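Local coordinates for protein putative cellulase CEL6 (Mycobacterium tuberculosis, PDB 1UP3) that probably hydrolyses beta-1,4-glucosidic bonds of cellulose, as an endoglucanase of glycoside hydrolase family 6, at residues Gly77-Arg81 and Glu135-Val140; Ile101-Ala105 and Tyr142-Leu147; Ile116-Leu122 and Val155-Ala159; Arg183-Val189 and Ser212-Asp217. One frame throughout, in Å; residues are numbered along the deposited sequence. Where two conformers were deposited one is given.

Contact 1: Gly77-Arg81 and Glu135-Val140; sequences GIPHR and ERFDLV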
loop_
_atom_site.group_PDB
_atom_site.type_symbol
_atom_site.label_atom_id
_atom_site.label_comp_id
_atom_site.label_asym_id
_atom_site.label_seq_id
_atom_site.Cartn_x
_atom_site.Cartn_y
_atom_site.Cartn_z
ATOM N N GLY A 77 -3.808 5.992 8.057
ATOM C CA GLY A 77 -4.304 6.955 9.040
ATOM C C GLY A 77 -3.731 6.795 10.441
ATOM O O GLY A 77 -4.228 7.457 11.360
ATOM N N ILE A 78 -2.731 5.957 10.635
ATOM C CA ILE A 78 -2.258 5.643 12.012
ATOM C C ILE A 78 -1.798 6.903 12.738
ATOM O O ILE A 78 -1.213 7.805 12.135
ATOM C CB ILE A 78 -1.116 4.569 11.979
ATOM C CG1 ILE A 78 -0.993 3.808 13.291
ATOM C CG2 ILE A 78 0.185 5.190 11.555
ATOM C CD1 ILE A 78 -2.146 2.859 13.544
ATOM N N PRO A 79 -2.100 7.021 14.018
ATOM C CA PRO A 79 -1.567 8.154 14.775
ATOM C C PRO A 79 -0.034 8.179 14.742
ATOM O O PRO A 79 0.610 7.138 14.732
ATOM C CB PRO A 79 -2.103 7.920 16.197
ATOM C CG PRO A 79 -3.386 7.172 15.977
ATOM C CD PRO A 79 -3.036 6.244 14.823
ATOM N N HIS A 80 0.535 9.377 14.706
ATOM C CA HIS A 80 1.988 9.581 14.575
ATOM C C HIS A 80 2.482 8.998 13.256
ATOM O O HIS A 80 3.585 8.471 13.190
ATOM C CB HIS A 80 2.791 8.994 15.768
ATOM C CG HIS A 80 2.125 9.211 17.085
ATOM N ND1 HIS A 80 1.779 10.471 17.521
ATOM C CD2 HIS A 80 1.675 8.347 18.022
ATOM C CE1 HIS A 80 1.157 10.375 18.682
ATOM N NE2 HIS A 80 1.067 9.098 19.008
ATOM N N ARG A 81 1.650 9.127 12.201
ATOM C CA ARG A 81 2.020 8.622 10.877
ATOM C C ARG A 81 3.368 9.163 10.459
ATOM O O ARG A 81 3.629 10.341 10.610
ATOM C CB ARG A 81 0.956 8.966 9.856
ATOM C CG ARG A 81 1.041 8.206 8.558
ATOM C CD ARG A 81 -0.037 8.624 7.611
ATOM N NE ARG A 81 0.206 9.938 7.051
ATOM C CZ ARG A 81 -0.622 10.552 6.246
ATOM N NH1 ARG A 81 -1.766 9.992 5.880
ATOM N NH2 ARG A 81 -0.301 11.729 5.751
ATOM N N GLU A 135 0.430 0.805 21.954
ATOM C CA GLU A 135 -0.796 1.403 21.462
ATOM C C GLU A 135 -0.918 1.158 19.951
ATOM O O GLU A 135 -1.993 0.777 19.438
ATOM C CB GLU A 135 -0.817 2.889 21.733
ATOM C CG GLU A 135 -2.098 3.520 21.248
ATOM C CD GLU A 135 -2.123 5.022 21.322
ATOM O OE1 GLU A 135 -1.215 5.715 20.774
ATOM O OE2 GLU A 135 -3.093 5.521 21.898
ATOM N N ARG A 136 0.161 1.426 19.218
ATOM C CA ARG A 136 0.122 1.278 17.750
ATOM C C ARG A 136 -0.185 -0.177 17.383
ATOM O O ARG A 136 -0.992 -0.431 16.489
ATOM C CB ARG A 136 1.454 1.727 17.122
ATOM C CG ARG A 136 1.564 1.432 15.619
ATOM C CD ARG A 136 2.675 2.103 14.941
ATOM N NE ARG A 136 2.492 3.522 14.772
ATOM C CZ ARG A 136 3.305 4.274 14.052
ATOM N NH1 ARG A 136 4.341 3.700 13.422
ATOM N NH2 ARG A 136 3.146 5.559 13.960
ATOM N N PHE A 137 0.461 -1.117 18.063
ATOM C CA PHE A 137 0.223 -2.536 17.777
ATOM C C PHE A 137 -1.256 -2.873 18.057
ATOM O O PHE A 137 -1.899 -3.576 17.269
ATOM C CB PHE A 137 1.143 -3.454 18.579
ATOM C CG PHE A 137 2.622 -3.327 18.244
ATOM C CD1 PHE A 137 3.051 -2.778 17.066
ATOM C CD2 PHE A 137 3.577 -3.761 19.144
ATOM C CE1 PHE A 137 4.412 -2.670 16.780
ATOM C CE2 PHE A 137 4.928 -3.650 18.846
ATOM C CZ PHE A 137 5.324 -3.117 17.655
ATOM N N ASP A 138 -1.801 -2.347 19.159
ATOM C CA ASP A 138 -3.225 -2.521 19.460
ATOM C C ASP A 138 -4.159 -1.963 18.397
ATOM O O ASP A 138 -5.193 -2.582 18.106
ATOM C CB ASP A 138 -3.580 -1.937 20.817
ATOM C CG ASP A 138 -2.911 -2.656 21.962
ATOM O OD1 ASP A 138 -2.417 -3.799 21.790
ATOM O OD2 ASP A 138 -2.841 -2.116 23.082
ATOM N N LEU A 139 -3.794 -0.827 17.794
ATOM C CA LEU A 139 -4.586 -0.225 16.730
ATOM C C LEU A 139 -4.538 -1.043 15.440
ATOM O O LEU A 139 -5.559 -1.211 14.781
ATOM C CB LEU A 139 -4.112 1.212 16.482
ATOM C CG LEU A 139 -4.394 2.150 17.654
ATOM C CD1 LEU A 139 -3.767 3.511 17.347
ATOM C CD2 LEU A 139 -5.818 2.266 18.016
ATOM N N VAL A 140 -3.374 -1.596 15.114
ATOM C CA VAL A 140 -3.273 -2.434 13.948
ATOM C C VAL A 140 -4.064 -3.721 14.180
ATOM O O VAL A 140 -4.733 -4.204 13.275
ATOM C CB VAL A 140 -1.809 -2.682 13.537
ATOM C CG1 VAL A 140 -1.754 -3.656 12.353
ATOM C CG2 VAL A 140 -1.174 -1.344 13.158
HETATM O O HOH W 1 0.452 4.832 16.350
HETATM O O HOH W 2 -0.444 8.228 21.121
#
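R136 reaches from its helix to the backbone carbonyls of P79 and H80. Its NH2 gives a good hydrogen bond to P79 O at 3.1 Å, and the donor lies in the carbonyl plane. A second bond from NH2 to H80 O, 3.0 Å long, is weak because it is bent to 122°. Both oxygens sit at the edge of the guanidinium, near its plane. The side chain gets there by a bend at chi3 (-72°) in an otherwise extended chain. Its NH1 turns to A121 O, so the turn and A121 together fix the rotation of the group.

Two waters add to the polar part. Water 1 accepts from R136 NE and donates to P79 O, which therefore receives two protons. Water 2 lies in the plane of the H80 ring and joins H80 NE2 to E135 OE1, atoms 4.4 Å apart. H80 ND1 bonds a polyether molecule probably left from crystallisation.

The loop follows strand 72-75 of the parallel sheet, and I78 to R81 form a type II beta turn. Helix 130-147 packs against this turn in the family 6 catalytic domain, and the next residue, D82, belongs to the glycan pocket.

The apolar contacts begin at the arginine. I78 crosses R136 at about a right angle, with CG1 3.8 Å from R136 NE and CG2 over one guanidinium face. I78 CD1 continues to L139 CB at 3.9 Å. P79 and L139 meet tip to tip, P79 CD lying 3.8 Å from L139 CD1. Y97 of helix 94-108 touches I78, P79 and L139.

Contact 2: Ile101-Ala105 and Tyr142-Leu147; sequences IDAVA and YAVDTL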
loop_
_atom_site.group_PDB
_atom_site.type_symbol
_atom_site.label_atom_id
_atom_site.label_comp_id
_atom_site.label_asym_id
_atom_site.label_seq_id
_atom_site.Cartn_x
_atom_site.Cartn_y
_atom_site.Cartn_z
ATOM N N ILE A 101 -11.692 3.130 11.677
ATOM C CA ILE A 101 -11.733 1.734 11.269
ATOM C C ILE A 101 -13.192 1.185 11.313
ATOM O O ILE A 101 -13.601 0.469 10.399
ATOM C CB ILE A 101 -10.805 0.870 12.196
ATOM C CG1 ILE A 101 -9.328 1.195 11.933
ATOM C CG2 ILE A 101 -11.124 -0.581 12.019
ATOM C CD1 ILE A 101 -8.860 0.909 10.481
ATOM N N ASP A 102 -13.976 1.545 12.344
ATOM C CA ASP A 102 -15.355 1.092 12.394
ATOM C C ASP A 102 -16.121 1.569 11.186
ATOM O O ASP A 102 -16.944 0.827 10.622
ATOM C CB ASP A 102 -16.078 1.591 13.647
ATOM C CG ASP A 102 -15.545 0.989 14.915
ATOM O OD1 ASP A 102 -14.860 -0.047 14.883
ATOM O OD2 ASP A 102 -15.776 1.515 16.043
ATOM N N ALA A 103 -15.893 2.819 10.831
ATOM C CA ALA A 103 -16.572 3.423 9.682
ATOM C C ALA A 103 -16.145 2.793 8.360
ATOM O O ALA A 103 -16.978 2.524 7.507
ATOM C CB ALA A 103 -16.329 4.914 9.667
ATOM N N VAL A 104 -14.850 2.554 8.169
ATOM C CA VAL A 104 -14.381 1.858 6.986
ATOM C C VAL A 104 -15.060 0.473 6.864
ATOM O O VAL A 104 -15.538 0.091 5.797
ATOM C CB VAL A 104 -12.864 1.695 6.988
ATOM C CG1 VAL A 104 -12.393 0.752 5.904
ATOM C CG2 VAL A 104 -12.151 3.054 6.825
ATOM N N ALA A 105 -15.104 -0.276 7.955
ATOM C CA ALA A 105 -15.749 -1.586 7.956
ATOM C C ALA A 105 -17.250 -1.497 7.641
ATOM O O ALA A 105 -17.794 -2.371 6.965
ATOM C CB ALA A 105 -15.486 -2.271 9.296
ATOM N N TYR A 142 -6.666 -3.987 16.065
ATOM C CA TYR A 142 -8.056 -3.565 15.986
ATOM C C TYR A 142 -8.528 -3.531 14.518
ATOM O O TYR A 142 -9.601 -4.021 14.183
ATOM C CB TYR A 142 -8.242 -2.198 16.637
ATOM C CG TYR A 142 -9.706 -1.801 16.729
ATOM C CD1 TYR A 142 -10.495 -2.276 17.738
ATOM C CD2 TYR A 142 -10.297 -1.001 15.748
ATOM C CE1 TYR A 142 -11.848 -1.966 17.816
ATOM C CE2 TYR A 142 -11.660 -0.669 15.823
ATOM C CZ TYR A 142 -12.425 -1.189 16.860
ATOM O OH TYR A 142 -13.784 -0.907 16.995
ATOM N N ALA A 143 -7.687 -2.986 13.641
ATOM C CA ALA A 143 -7.992 -2.979 12.222
ATOM C C ALA A 143 -8.189 -4.382 11.670
ATOM O O ALA A 143 -9.138 -4.639 10.963
ATOM C CB ALA A 143 -6.914 -2.245 11.459
ATOM N N VAL A 144 -7.301 -5.308 11.991
ATOM C CA VAL A 144 -7.407 -6.669 11.521
ATOM C C VAL A 144 -8.703 -7.278 12.015
ATOM O O VAL A 144 -9.478 -7.855 11.241
ATOM C CB VAL A 144 -6.207 -7.537 11.973
ATOM C CG1 VAL A 144 -6.468 -9.009 11.701
ATOM C CG2 VAL A 144 -4.922 -7.095 11.269
ATOM N N ASP A 145 -8.950 -7.149 13.321
ATOM C CA ASP A 145 -10.124 -7.791 13.927
ATOM C C ASP A 145 -11.427 -7.247 13.368
ATOM O O ASP A 145 -12.412 -7.989 13.279
ATOM C CB ASP A 145 -10.142 -7.572 15.436
ATOM C CG ASP A 145 -9.102 -8.397 16.196
ATOM O OD1 ASP A 145 -8.474 -9.330 15.634
ATOM O OD2 ASP A 145 -8.936 -8.191 17.424
ATOM N N THR A 146 -11.457 -5.971 13.009
ATOM C CA THR A 146 -12.696 -5.312 12.564
ATOM C C THR A 146 -12.927 -5.469 11.076
ATOM O O THR A 146 -14.052 -5.712 10.630
ATOM C CB THR A 146 -12.642 -3.852 12.955
ATOM O OG1 THR A 146 -12.369 -3.776 14.370
ATOM C CG2 THR A 146 -13.991 -3.168 12.779
ATOM N N LEU A 147 -11.876 -5.290 10.294
ATOM C CA LEU A 147 -11.981 -5.351 8.847
ATOM C C LEU A 147 -12.298 -6.751 8.329
ATOM O O LEU A 147 -13.018 -6.875 7.320
ATOM C CB LEU A 147 -10.748 -4.790 8.146
ATOM C CG LEU A 147 -10.443 -3.320 8.429
ATOM C CD1 LEU A 147 -9.020 -3.009 8.028
ATOM C CD2 LEU A 147 -11.467 -2.410 7.715
#
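I101 packs its side chain among Y142, A143 and T146. With CG2 anti to the backbone N, this branch is sent between T146 and Y142. I101 CG2 lies 3.7 Å from T146 CB. It is 3.8 Å from Y142 CE2, and the I101 and Y142 side chains run alongside one another in opposite senses. The other branch ends in CD1, which meets A143 CB at 3.8 Å.

D102 takes the phenol of Y142. Y142 OH donates to D102 OD1 over a short 2.5 Å, using the syn lone pair of that oxygen. OD1 sits at the ring edge, while the carboxylate is turned 55° from the ring plane. T146 OG1 lies over one face of the same ring, toward its rim, and donates to Y142 O. R98 makes a cation-pi contact with Y142.

V104 CG1 meets L147 CD2 at 3.8 Å. A105 CB touches T146 CG2 at 3.9 Å. L75 of strand 72-75 touches both I101 and L147, so this apolar side faces the sheet.

The two helix segments run nearly parallel, at 25°, with axes 9.5 Å apart. They are neighbouring helices of the outer layer around the parallel sheet, as in the beta/alpha barrel of family 6 glycoside hydrolases.

Contact 3: Ile116-Leu122 and Val155-Ala159; sequences IVEPDAL and VYVDA. With BGC (beta-D-glucopyranose), chain B.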
loop_
_atom_site.group_PDB
_atom_site.type_symbol
_atom_site.label_atom_id
_atom_site.label_comp_id
_atom_site.label_asym_id
_atom_site.label_seq_id
_atom_site.Cartn_x
_atom_site.Cartn_y
_atom_site.Cartn_z
ATOM N N ILE A 116 -4.852 -2.962 2.236
ATOM C CA ILE A 116 -3.467 -2.856 2.685
ATOM C C ILE A 116 -3.496 -1.994 3.967
ATOM O O ILE A 116 -3.841 -0.811 3.937
ATOM C CB ILE A 116 -2.592 -2.211 1.636
ATOM C CG1 ILE A 116 -2.734 -2.887 0.251
ATOM C CG2 ILE A 116 -1.144 -2.143 2.140
ATOM C CD1 ILE A 116 -2.348 -4.325 0.276
ATOM N N VAL A 117 -3.178 -2.602 5.098
ATOM C CA VAL A 117 -3.331 -1.951 6.406
ATOM C C VAL A 117 -2.002 -1.293 6.822
ATOM O O VAL A 117 -1.018 -1.962 7.167
ATOM C CB VAL A 117 -3.740 -2.944 7.501
ATOM C CG1 VAL A 117 -3.935 -2.250 8.848
ATOM C CG2 VAL A 117 -4.981 -3.696 7.123
ATOM N N GLU A 118 -2.023 0.035 6.794
ATOM C CA GLU A 118 -1.001 0.900 7.382
ATOM C C GLU A 118 0.437 0.641 6.946
ATOM O O GLU A 118 1.277 0.203 7.725
ATOM C CB GLU A 118 -1.134 0.897 8.896
ATOM C CG GLU A 118 -2.474 1.443 9.368
ATOM C CD GLU A 118 -2.719 2.903 9.011
ATOM O OE1 GLU A 118 -1.766 3.700 8.763
ATOM O OE2 GLU A 118 -3.921 3.286 9.006
ATOM N N PRO A 119 0.730 1.015 5.714
ATOM C CA PRO A 119 2.141 1.015 5.247
ATOM C C PRO A 119 3.050 1.673 6.289
ATOM O O PRO A 119 2.731 2.759 6.753
ATOM C CB PRO A 119 2.087 1.886 3.983
ATOM C CG PRO A 119 0.724 1.572 3.419
ATOM C CD PRO A 119 -0.173 1.486 4.657
ATOM N N ASP A 120 4.121 0.985 6.639
ATOM C CA ASP A 120 5.211 1.463 7.521
ATOM C C ASP A 120 4.899 1.384 8.990
ATOM O O ASP A 120 5.816 1.531 9.783
ATOM C CB ASP A 120 5.658 2.904 7.246
ATOM C CG ASP A 120 6.012 3.185 5.806
ATOM O OD1 ASP A 120 6.410 2.257 5.063
ATOM O OD2 ASP A 120 5.933 4.368 5.365
ATOM N N ALA A 121 3.649 1.143 9.391
ATOM C CA ALA A 121 3.325 1.336 10.817
ATOM C C ALA A 121 4.092 0.372 11.714
ATOM O O ALA A 121 4.699 0.778 12.721
ATOM C CB ALA A 121 1.840 1.244 11.065
ATOM N N LEU A 122 4.058 -0.904 11.394
ATOM C CA LEU A 122 4.766 -1.901 12.222
ATOM C C LEU A 122 6.284 -1.734 12.087
ATOM O O LEU A 122 7.006 -1.868 13.076
ATOM C CB LEU A 122 4.390 -3.326 11.869
ATOM C CG LEU A 122 2.925 -3.733 12.117
ATOM C CD1 LEU A 122 2.731 -5.206 11.808
ATOM C CD2 LEU A 122 2.519 -3.448 13.534
ATOM N N VAL A 155 -7.263 -9.081 3.523
ATOM C CA VAL A 155 -6.580 -8.074 4.360
ATOM C C VAL A 155 -5.107 -8.427 4.477
ATOM O O VAL A 155 -4.768 -9.555 4.871
ATOM C CB VAL A 155 -7.237 -7.956 5.751
ATOM C CG1 VAL A 155 -6.484 -6.913 6.617
ATOM C CG2 VAL A 155 -8.712 -7.593 5.616
ATOM N N TYR A 156 -4.257 -7.455 4.164
ATOM C CA TYR A 156 -2.800 -7.627 4.198
ATOM C C TYR A 156 -2.238 -6.540 5.102
ATOM O O TYR A 156 -2.389 -5.347 4.834
ATOM C CB TYR A 156 -2.166 -7.535 2.797
ATOM C CG TYR A 156 -2.655 -8.617 1.854
ATOM C CD1 TYR A 156 -3.781 -8.413 1.073
ATOM C CD2 TYR A 156 -2.017 -9.851 1.757
ATOM C CE1 TYR A 156 -4.270 -9.378 0.229
ATOM C CE2 TYR A 156 -2.534 -10.843 0.903
ATOM C CZ TYR A 156 -3.652 -10.603 0.162
ATOM O OH TYR A 156 -4.151 -11.565 -0.691
ATOM N N VAL A 157 -1.611 -6.935 6.198
ATOM C CA VAL A 157 -0.996 -5.987 7.130
ATOM C C VAL A 157 0.374 -5.586 6.629
ATOM O O VAL A 157 1.200 -6.427 6.274
ATOM C CB VAL A 157 -0.835 -6.651 8.530
ATOM C CG1 VAL A 157 -0.152 -5.704 9.462
ATOM C CG2 VAL A 157 -2.216 -7.111 9.026
ATOM N N ASP A 158 0.679 -4.305 6.586
ATOM C CA ASP A 158 1.964 -3.970 5.995
ATOM C C ASP A 158 3.119 -4.426 6.880
ATOM O O ASP A 158 3.107 -4.230 8.115
ATOM C CB ASP A 158 2.068 -2.493 5.699
ATOM C CG ASP A 158 3.315 -2.186 4.920
ATOM O OD1 ASP A 158 3.344 -2.528 3.721
ATOM O OD2 ASP A 158 4.359 -1.728 5.478
ATOM N N ALA A 159 4.195 -4.909 6.232
ATOM C CA ALA A 159 5.313 -5.521 6.936
ATOM C C ALA A 159 6.690 -4.960 6.486
ATOM O O ALA A 159 7.717 -5.632 6.661
ATOM C CB ALA A 159 5.267 -7.025 6.730
HETATM C C2 BGC B . 10.126 6.269 4.979
HETATM C C3 BGC B . 8.653 6.198 4.606
HETATM C C4 BGC B . 8.461 5.383 3.326
HETATM C C5 BGC B . 9.187 4.031 3.490
HETATM C C6 BGC B . 9.178 3.225 2.184
HETATM C C1 BGC B . 10.714 4.856 5.063
HETATM O O2 BGC B . 10.325 7.014 6.195
HETATM O O3 BGC B . 8.080 7.489 4.471
HETATM O O4 BGC B . 7.080 5.152 3.030
HETATM O O5 BGC B . 10.554 4.204 3.828
HETATM O O6 BGC B . 9.777 1.957 2.375
HETATM O O HOH W 3 2.064 -1.972 9.410
HETATM O O HOH W 4 6.648 -0.424 4.574
#
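D158 CG stands anti to the backbone N (chi1 -172°), which swings the carboxylate across to the turn at P119 and D120. D120 CG is anti to its own carbonyl carbon instead (chi1 -52°), and its carboxylate heads for the sugar. D120 N donates to D158 OD2 at 3.0 Å, almost straight at 177°. The donor comes from above the carboxylate plane. D158 CG also packs on P119 CA. The second oxygen, OD1, bonds S186 OG, and OD2 also bonds G160 N, so the carboxylate is gripped at both oxygens.

Water 4 lies within bonding distance of D120 OD1 and D158 OD2. The two carboxylates are close, with OD1 of D120 4.5 Å from OD2 of D158.

Strands 113-117 and 153-158 are parallel neighbours in the barrel sheet, and the site sits at their C-terminal ends, as in beta/alpha barrel enzymes. V117 N donates to Y156 O at 2.9 Å, and D158 N donates to V117 O at 3.0 Å. After V117 the chain leaves the strand through a type II turn from E118 to A121. Water 3 accepts from L122 N and lies near E118 O and D158 O.

On the helix side of the sheet, V117 CG2 meets V155 CG1 at 3.6 Å. L122 CD1 crosses to V157 CG1 at 3.8 Å, and V140 and V144 of helix 130-147 cover V157.

D120 OD2 accepts from O4 of a bound glucose unit at 2.7 Å. N191 and D82 also bond this sugar in the glycan pocket.

Contact 4: Arg183-Val189 and Ser212-Asp217; sequences RGFSLNV and SHYVID. With SO4 (sulfate ion), chain D.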
loop_
_atom_site.group_PDB
_atom_site.type_symbol
_atom_site.label_atom_id
_atom_site.label_comp_id
_atom_site.label_asym_id
_atom_site.label_seq_id
_atom_site.Cartn_x
_atom_site.Cartn_y
_atom_site.Cartn_z
ATOM N N ARG A 183 -5.424 -12.308 5.652
ATOM C CA ARG A 183 -4.838 -13.137 4.602
ATOM C C ARG A 183 -3.328 -13.175 4.737
ATOM O O ARG A 183 -2.701 -14.193 4.424
ATOM C CB ARG A 183 -5.248 -12.621 3.215
ATOM C CG ARG A 183 -4.699 -13.397 2.042
ATOM C CD ARG A 183 -5.119 -14.864 1.991
ATOM N NE ARG A 183 -4.510 -15.532 0.849
ATOM C CZ ARG A 183 -4.615 -16.808 0.562
ATOM N NH1 ARG A 183 -5.349 -17.607 1.327
ATOM N NH2 ARG A 183 -4.004 -17.295 -0.513
ATOM N N GLY A 184 -2.739 -12.057 5.149
ATOM C CA GLY A 184 -1.304 -12.004 5.354
ATOM C C GLY A 184 -0.772 -10.592 5.461
ATOM O O GLY A 184 -1.257 -9.769 6.246
ATOM N N PHE A 185 0.273 -10.325 4.689
ATOM C CA PHE A 185 1.017 -9.086 4.818
ATOM C C PHE A 185 1.467 -8.508 3.465
ATOM O O PHE A 185 1.406 -9.181 2.453
ATOM C CB PHE A 185 2.253 -9.319 5.753
ATOM C CG PHE A 185 3.188 -10.379 5.256
ATOM C CD1 PHE A 185 2.946 -11.714 5.539
ATOM C CD2 PHE A 185 4.338 -10.057 4.518
ATOM C CE1 PHE A 185 3.807 -12.711 5.096
ATOM C CE2 PHE A 185 5.199 -11.065 4.102
ATOM C CZ PHE A 185 4.917 -12.389 4.359
ATOM N N SER A 186 1.905 -7.243 3.482
ATOM C CA SER A 186 2.411 -6.586 2.276
ATOM C C SER A 186 3.841 -6.177 2.441
ATOM O O SER A 186 4.296 -5.874 3.552
ATOM C CB SER A 186 1.533 -5.369 1.891
ATOM O OG SER A 186 1.402 -4.484 2.974
ATOM N N LEU A 187 4.555 -6.192 1.319
ATOM C CA LEU A 187 5.978 -5.817 1.253
ATOM C C LEU A 187 6.271 -4.793 0.165
ATOM O O LEU A 187 5.596 -4.740 -0.868
ATOM C CB LEU A 187 6.803 -7.041 0.915
ATOM C CG LEU A 187 6.780 -8.231 1.887
ATOM C CD1 LEU A 187 7.567 -9.421 1.309
ATOM C CD2 LEU A 187 7.357 -7.770 3.229
ATOM N N ASN A 188 7.324 -4.013 0.396
ATOM C CA ASN A 188 7.886 -3.105 -0.601
ATOM C C ASN A 188 7.044 -1.877 -0.904
ATOM O O ASN A 188 7.288 -1.216 -1.916
ATOM C CB ASN A 188 8.170 -3.854 -1.917
ATOM C CG ASN A 188 9.457 -3.378 -2.627
ATOM O OD1 ASN A 188 10.435 -2.921 -1.996
ATOM N ND2 ASN A 188 9.432 -3.432 -3.939
ATOM N N VAL A 189 6.049 -1.588 -0.054
ATOM C CA VAL A 189 5.133 -0.500 -0.351
ATOM C C VAL A 189 5.899 0.832 -0.431
ATOM O O VAL A 189 6.621 1.218 0.498
ATOM C CB VAL A 189 3.914 -0.431 0.648
ATOM C CG1 VAL A 189 3.070 0.821 0.372
ATOM C CG2 VAL A 189 3.087 -1.684 0.575
ATOM N N SER A 212 1.300 -17.633 6.261
ATOM C CA SER A 212 0.535 -16.491 5.759
ATOM C C SER A 212 0.994 -16.132 4.345
ATOM O O SER A 212 2.112 -16.470 3.909
ATOM C CB SER A 212 0.652 -15.303 6.678
ATOM O OG SER A 212 1.939 -14.761 6.598
ATOM N N HIS A 213 0.107 -15.471 3.613
ATOM C CA HIS A 213 0.364 -15.082 2.238
ATOM C C HIS A 213 0.713 -13.595 2.164
ATOM O O HIS A 213 0.520 -12.859 3.130
ATOM C CB HIS A 213 -0.866 -15.408 1.384
ATOM C CG HIS A 213 -1.092 -16.886 1.199
ATOM N ND1 HIS A 213 -1.650 -17.684 2.173
ATOM C CD2 HIS A 213 -0.821 -17.699 0.145
ATOM C CE1 HIS A 213 -1.695 -18.936 1.735
ATOM N NE2 HIS A 213 -1.194 -18.978 0.512
ATOM N N TYR A 214 1.198 -13.132 1.011
ATOM C CA TYR A 214 1.656 -11.750 0.929
ATOM C C TYR A 214 1.511 -11.189 -0.486
ATOM O O TYR A 214 1.398 -11.937 -1.478
ATOM C CB TYR A 214 3.126 -11.578 1.439
ATOM C CG TYR A 214 4.137 -12.389 0.672
ATOM C CD1 TYR A 214 4.387 -13.725 1.008
ATOM C CD2 TYR A 214 4.752 -11.883 -0.443
ATOM C CE1 TYR A 214 5.261 -14.491 0.271
ATOM C CE2 TYR A 214 5.631 -12.652 -1.193
ATOM C CZ TYR A 214 5.870 -13.943 -0.856
ATOM O OH TYR A 214 6.703 -14.707 -1.654
ATOM N N VAL A 215 1.552 -9.873 -0.540
ATOM C CA VAL A 215 1.603 -9.163 -1.802
ATOM C C VAL A 215 2.850 -8.268 -1.811
ATOM O O VAL A 215 3.329 -7.877 -0.745
ATOM C CB VAL A 215 0.345 -8.333 -2.013
ATOM C CG1 VAL A 215 -0.863 -9.213 -2.157
ATOM C CG2 VAL A 215 0.134 -7.326 -0.877
ATOM N N ILE A 216 3.380 -8.010 -3.001
ATOM C CA ILE A 216 4.556 -7.183 -3.194
ATOM C C ILE A 216 4.119 -5.973 -4.077
ATOM O O ILE A 216 3.546 -6.176 -5.157
ATOM C CB ILE A 216 5.701 -7.949 -3.867
ATOM C CG1 ILE A 216 6.162 -9.139 -3.008
ATOM C CG2 ILE A 216 6.878 -7.021 -4.108
ATOM C CD1 ILE A 216 7.038 -10.144 -3.758
ATOM N N ASP A 217 4.510 -4.776 -3.654
ATOM C CA ASP A 217 4.359 -3.510 -4.416
ATOM C C ASP A 217 5.473 -3.518 -5.461
ATOM O O ASP A 217 6.656 -3.375 -5.138
ATOM C CB ASP A 217 4.490 -2.296 -3.515
ATOM C CG ASP A 217 4.064 -1.037 -4.149
ATOM O OD1 ASP A 217 3.824 -1.031 -5.384
ATOM O OD2 ASP A 217 3.897 0.021 -3.487
HETATM S S SO4 D . -4.416 -21.064 -0.342
HETATM O O1 SO4 D . -5.310 -20.456 0.646
HETATM O O2 SO4 D . -3.802 -20.108 -1.268
HETATM O O3 SO4 D . -5.200 -21.991 -1.171
HETATM O O4 SO4 D . -3.385 -21.829 0.363
HETATM O O HOH W 5 -2.964 -16.942 4.517
#
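Strands 184-187 and 213-217 run parallel, at 20°, joined by five backbone hydrogen bonds, from H213 N to R183 O just before the first strand through to D217 N to L187 O. G184 CA lies only 3.0 Å from H213 O, with its hydrogen directed at that oxygen.

At the strand start the R183 guanidinium lies flat on the H213 ring, with centres 3.6 Å apart and planes at 12°. A bend at chi2 (61°) folds the arginine over the ring. Its NH1 and NH2 each bond one oxygen of a sulfate, both at 2.9 Å, while NE pairs with D255. Water 5 joins R183 O to H213 ND1 in the ring plane.

F185 and Y214 both extend toward helix 195-208, with their rings slid apart. The closer meeting is a CH-pi contact, Y214 CB over the F185 face and 3.5 Å from the ring centroid. Y214 CD2 touches L187 CD1 at 4.1 Å.

At the other end N188 ND2 donates to D217 O at 3.0 Å. D217 OD1 bonds S219 OG. D217 OD2 packs on V189 CA and bonds S190 N and K261 N, and V189 touches the bound sugar.

The strand start thus binds an anion, here probably from the crystallisation liquor. At the far end, D217 and N188 tie down the backbone beside the glycan pocket with directed polar bonds.

How the contacts relate
From the N terminus, the loop 77-81 after strand 72-75 opens contact 1, which closes on helix 130-147. Helix 94-108 opens contact 2 inside that span and closes later on the same helix, so the two cross. Contact 3 starts at strand 113-117, within both spans, and closes at strand 153-158 after both have closed, so it crosses each. Contact 4 follows in series and closes a beta-alpha-beta unit through helix 195-208. Contact 1 ties a strand-end loop to a helix, contact 2 joins two outer helices, and contacts 3 and 4 lie on the sheet. G77 to E118 joins contacts 1 and 3, A143 on V117 contacts 2 and 3, and A159 N to S186 O contacts 3 and 4.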